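Local coordinates for protein beta-galacturonidase (Eisenbergiella tayi, PDB 6NCW) that hydrolyses beta-linked galacturonides as a family 2 glycoside hydrolase of the gut microbiome, and may have some beta-glucuronidase activity, at residues Tyr385-Tyr390 / Thr415-Gly420. Residues are numbered along the deposited sequence; the frame is centred on the assembly and turned at random.
Sequences YGRECY and TDICLG
Cys418 puts its sulfur against both Arg387 and Tyr390, one turn apart on helix 384-400 of the TIM barrel, and Ile417 adds its side chain beside Arg387. The contact thus ties a barrel helix to the loop joining the next strand, 406-410, to strand 425-428. Arg387 comes first along the helix, and its aliphatic root does the touching: Cys418 SG settles against the backbone, 3.6 Å from Arg387 CA and 3.8 Å from Arg387 CB. The same CB meets Ile417 CD1 at 4.0 Å; chi1 of 67° sets Ile417 CG1 between the backbone N and the carbonyl carbon, and the extended chi2 then carries CD1 up to the arginine, an apolar arm suited to a methylene. A long arginine suits this place because it can offer methylenes to the loop and still carry its charge elsewhere. Its chain bends at chi2 and chi3, and the guanidinium group, led away from the sulfur, forms a salt bridge with Glu384 and a hydrogen bond to the hydroxyl of Tyr421. One turn later, the buried Tyr390 supplies the other wall, a broad ring for the sulfur to lie against. It takes Cys418 SG obliquely in a sulfur-aromatic contact, 4.3 Å from the centroid and 31° off the ring normal. The Tyr390 side chain also touches Leu376, Cys379 and Ser381, and lies about 7 Å from that of Asn377, a galacturonate-binding residue, probably as a second layer near the sugar site. Cysteine suits the facing position: its small, polarisable sulfur can lie close to both helix backbone and ring. The loop is shaped locally by an Asx turn, with the buried Asp416 further anchored through OD1 to Ser381 and Ser410. Its other oxygen, OD2, accepts from Cys418 N at 2.7 Å, nearly along the C-O axis.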
ATOM      1  N   TYR A 385     -33.057  33.774  -5.796  1.00 29.66           N
ATOM      2  CA  TYR A 385     -33.011  33.718  -4.337  1.00 28.01           C
ATOM      3  C   TYR A 385     -31.570  33.616  -3.849  1.00 30.97           C
ATOM      4  O   TYR A 385     -31.199  34.241  -2.842  1.00 29.92           O
ATOM      5  CB  TYR A 385     -33.851  32.559  -3.787  1.00 25.61           C
ATOM      6  CG  TYR A 385     -33.625  32.402  -2.295  1.00 31.20           C
ATOM      7  CD1 TYR A 385     -34.033  33.400  -1.403  1.00 32.25           C
ATOM      8  CD2 TYR A 385     -32.942  31.296  -1.778  1.00 32.14           C
ATOM      9  CE1 TYR A 385     -33.796  33.287  -0.030  1.00 35.89           C
ATOM     10  CE2 TYR A 385     -32.700  31.171  -0.412  1.00 33.08           C
ATOM     11  CZ  TYR A 385     -33.131  32.172   0.460  1.00 36.54           C
ATOM     12  OH  TYR A 385     -32.898  32.062   1.811  1.00 30.96           O
ATOM     13  N   GLY A 386     -30.734  32.861  -4.570  1.00 29.79           N
ATOM     14  CA  GLY A 386     -29.309  32.863  -4.275  1.00 26.00           C
ATOM     15  C   GLY A 386     -28.718  34.257  -4.321  1.00 25.64           C
ATOM     16  O   GLY A 386     -28.006  34.672  -3.403  1.00 30.30           O
ATOM     17  N   ARG A 387     -29.031  35.013  -5.383  1.00 24.58           N
ATOM     18  CA  ARG A 387     -28.488  36.365  -5.538  1.00 29.02           C
ATOM     19  C   ARG A 387     -28.853  37.257  -4.351  1.00 29.18           C
ATOM     20  O   ARG A 387     -28.032  38.064  -3.902  1.00 27.92           O
ATOM     21  CB  ARG A 387     -28.993  36.979  -6.851  1.00 30.54           C
ATOM     22  CG  ARG A 387     -28.480  38.383  -7.162  1.00 29.59           C
ATOM     23  CD  ARG A 387     -29.553  39.221  -7.874  1.00 31.66           C
ATOM     24  NE  ARG A 387     -30.810  39.295  -7.108  1.00 30.86           N
ATOM     25  CZ  ARG A 387     -31.001  40.052  -6.026  1.00 35.41           C
ATOM     26  NH1 ARG A 387     -30.019  40.808  -5.555  1.00 31.31           N
ATOM     27  NH2 ARG A 387     -32.173  40.041  -5.399  1.00 34.28           N
ATOM     28  N   GLU A 388     -30.081  37.125  -3.832  1.00 27.38           N
ATOM     29  CA  GLU A 388     -30.486  37.920  -2.674  1.00 31.15           C
ATOM     30  C   GLU A 388     -29.588  37.636  -1.478  1.00 28.21           C
ATOM     31  O   GLU A 388     -29.171  38.560  -0.774  1.00 28.19           O
ATOM     32  CB  GLU A 388     -31.959  37.647  -2.333  1.00 29.52           C
ATOM     33  CG  GLU A 388     -32.446  38.236  -0.988  1.00 35.80           C
ATOM     34  CD  GLU A 388     -33.853  37.756  -0.619  1.00 33.45           C
ATOM     35  OE1 GLU A 388     -34.811  38.054  -1.364  1.00 35.05           O
ATOM     36  OE2 GLU A 388     -34.003  37.056   0.407  1.00 40.18           O
ATOM     37  N   CYS A 389     -29.244  36.363  -1.260  1.00 29.93           N
ATOM     38  CA  CYS A 389     -28.328  36.001  -0.179  1.00 26.87           C
ATOM     39  C   CYS A 389     -26.923  36.538  -0.428  1.00 26.70           C
ATOM     40  O   CYS A 389     -26.291  37.083   0.484  1.00 27.85           O
ATOM     41  CB  CYS A 389     -28.283  34.479  -0.018  1.00 30.06           C
ATOM     42  SG  CYS A 389     -29.859  33.717   0.419  1.00 33.66           S
ATOM     43  N   TYR A 390     -26.384  36.345  -1.640  1.00 25.45           N
ATOM     44  CA  TYR A 390     -25.057  36.886  -1.917  1.00 24.96           C
ATOM     45  C   TYR A 390     -25.031  38.380  -1.630  1.00 25.53           C
ATOM     46  O   TYR A 390     -24.099  38.881  -1.003  1.00 23.81           O
ATOM     47  CB  TYR A 390     -24.633  36.607  -3.368  1.00 23.68           C
ATOM     48  CG  TYR A 390     -24.058  35.226  -3.610  1.00 25.10           C
ATOM     49  CD1 TYR A 390     -22.675  35.017  -3.683  1.00 27.25           C
ATOM     50  CD2 TYR A 390     -24.899  34.122  -3.769  1.00 27.69           C
ATOM     51  CE1 TYR A 390     -22.150  33.734  -3.924  1.00 27.68           C
ATOM     52  CE2 TYR A 390     -24.389  32.847  -4.005  1.00 26.80           C
ATOM     53  CZ  TYR A 390     -23.020  32.655  -4.081  1.00 27.76           C
ATOM     54  OH  TYR A 390     -22.546  31.383  -4.305  1.00 27.40           O
ATOM     55  N   THR A 415     -23.225  31.096 -15.968  1.00 28.48           N
ATOM     56  CA  THR A 415     -24.596  31.286 -15.527  1.00 26.08           C
ATOM     57  C   THR A 415     -24.681  32.046 -14.208  1.00 28.97           C
ATOM     58  O   THR A 415     -25.787  32.268 -13.705  1.00 26.36           O
ATOM     59  CB  THR A 415     -25.303  29.930 -15.370  1.00 32.47           C
ATOM     60  OG1 THR A 415     -24.692  29.192 -14.309  1.00 31.17           O
ATOM     61  CG2 THR A 415     -25.206  29.107 -16.656  1.00 31.11           C
ATOM     62  N   ASP A 416     -23.544  32.430 -13.630  1.00 26.24           N
ATOM     63  CA  ASP A 416     -23.519  33.203 -12.397  1.00 27.45           C
ATOM     64  C   ASP A 416     -24.129  34.581 -12.637  1.00 25.93           C
ATOM     65  O   ASP A 416     -23.727  35.285 -13.566  1.00 28.66           O
ATOM     66  CB  ASP A 416     -22.068  33.336 -11.914  1.00 23.27           C
ATOM     67  CG  ASP A 416     -21.960  33.697 -10.425  1.00 26.91           C
ATOM     68  OD1 ASP A 416     -21.331  32.920  -9.675  1.00 25.72           O
ATOM     69  OD2 ASP A 416     -22.474  34.763 -10.001  1.00 26.92           O
ATOM     70  N   ILE A 417     -25.089  34.981 -11.801  1.00 23.51           N
ATOM     71  CA  ILE A 417     -25.685  36.317 -11.909  1.00 26.83           C
ATOM     72  C   ILE A 417     -25.234  37.232 -10.768  1.00 32.28           C
ATOM     73  O   ILE A 417     -25.862  38.269 -10.521  1.00 35.22           O
ATOM     74  CB  ILE A 417     -27.223  36.258 -11.990  1.00 28.46           C
ATOM     75  CG1 ILE A 417     -27.831  35.758 -10.680  1.00 29.74           C
ATOM     76  CG2 ILE A 417     -27.681  35.362 -13.137  1.00 29.73           C
ATOM     77  CD1 ILE A 417     -29.350  35.721 -10.674  1.00 28.17           C
ATOM     78  N   CYS A 418     -24.159  36.872 -10.058  1.00 28.75           N
ATOM     79  CA  CYS A 418     -23.725  37.615  -8.879  1.00 27.26           C
ATOM     80  C   CYS A 418     -22.352  38.246  -9.054  1.00 26.30           C
ATOM     81  O   CYS A 418     -21.796  38.776  -8.084  1.00 25.74           O
ATOM     82  CB  CYS A 418     -23.701  36.711  -7.641  1.00 28.23           C
ATOM     83  SG  CYS A 418     -25.311  36.005  -7.234  1.00 32.69           S
ATOM     84  N   LEU A 419     -21.790  38.213 -10.258  1.00 26.51           N
ATOM     85  CA  LEU A 419     -20.424  38.682 -10.419  1.00 24.55           C
ATOM     86  C   LEU A 419     -20.316  40.202 -10.409  1.00 27.49           C
ATOM     87  O   LEU A 419     -19.198  40.724 -10.351  1.00 25.04           O
ATOM     88  CB  LEU A 419     -19.826  38.111 -11.702  1.00 26.25           C
ATOM     89  CG  LEU A 419     -19.724  36.589 -11.780  1.00 25.05           C
ATOM     90  CD1 LEU A 419     -19.103  36.186 -13.108  1.00 22.37           C
ATOM     91  CD2 LEU A 419     -18.928  36.000 -10.584  1.00 21.40           C
ATOM     92  N   GLY A 420     -21.435  40.925 -10.454  1.00 25.92           N
ATOM     93  CA  GLY A 420     -21.354  42.363 -10.291  1.00 30.56           C
ATOM     94  C   GLY A 420     -21.008  42.799  -8.881  1.00 30.08           C
ATOM     95  O   GLY A 420     -20.516  43.917  -8.691  1.00 31.12           O
TER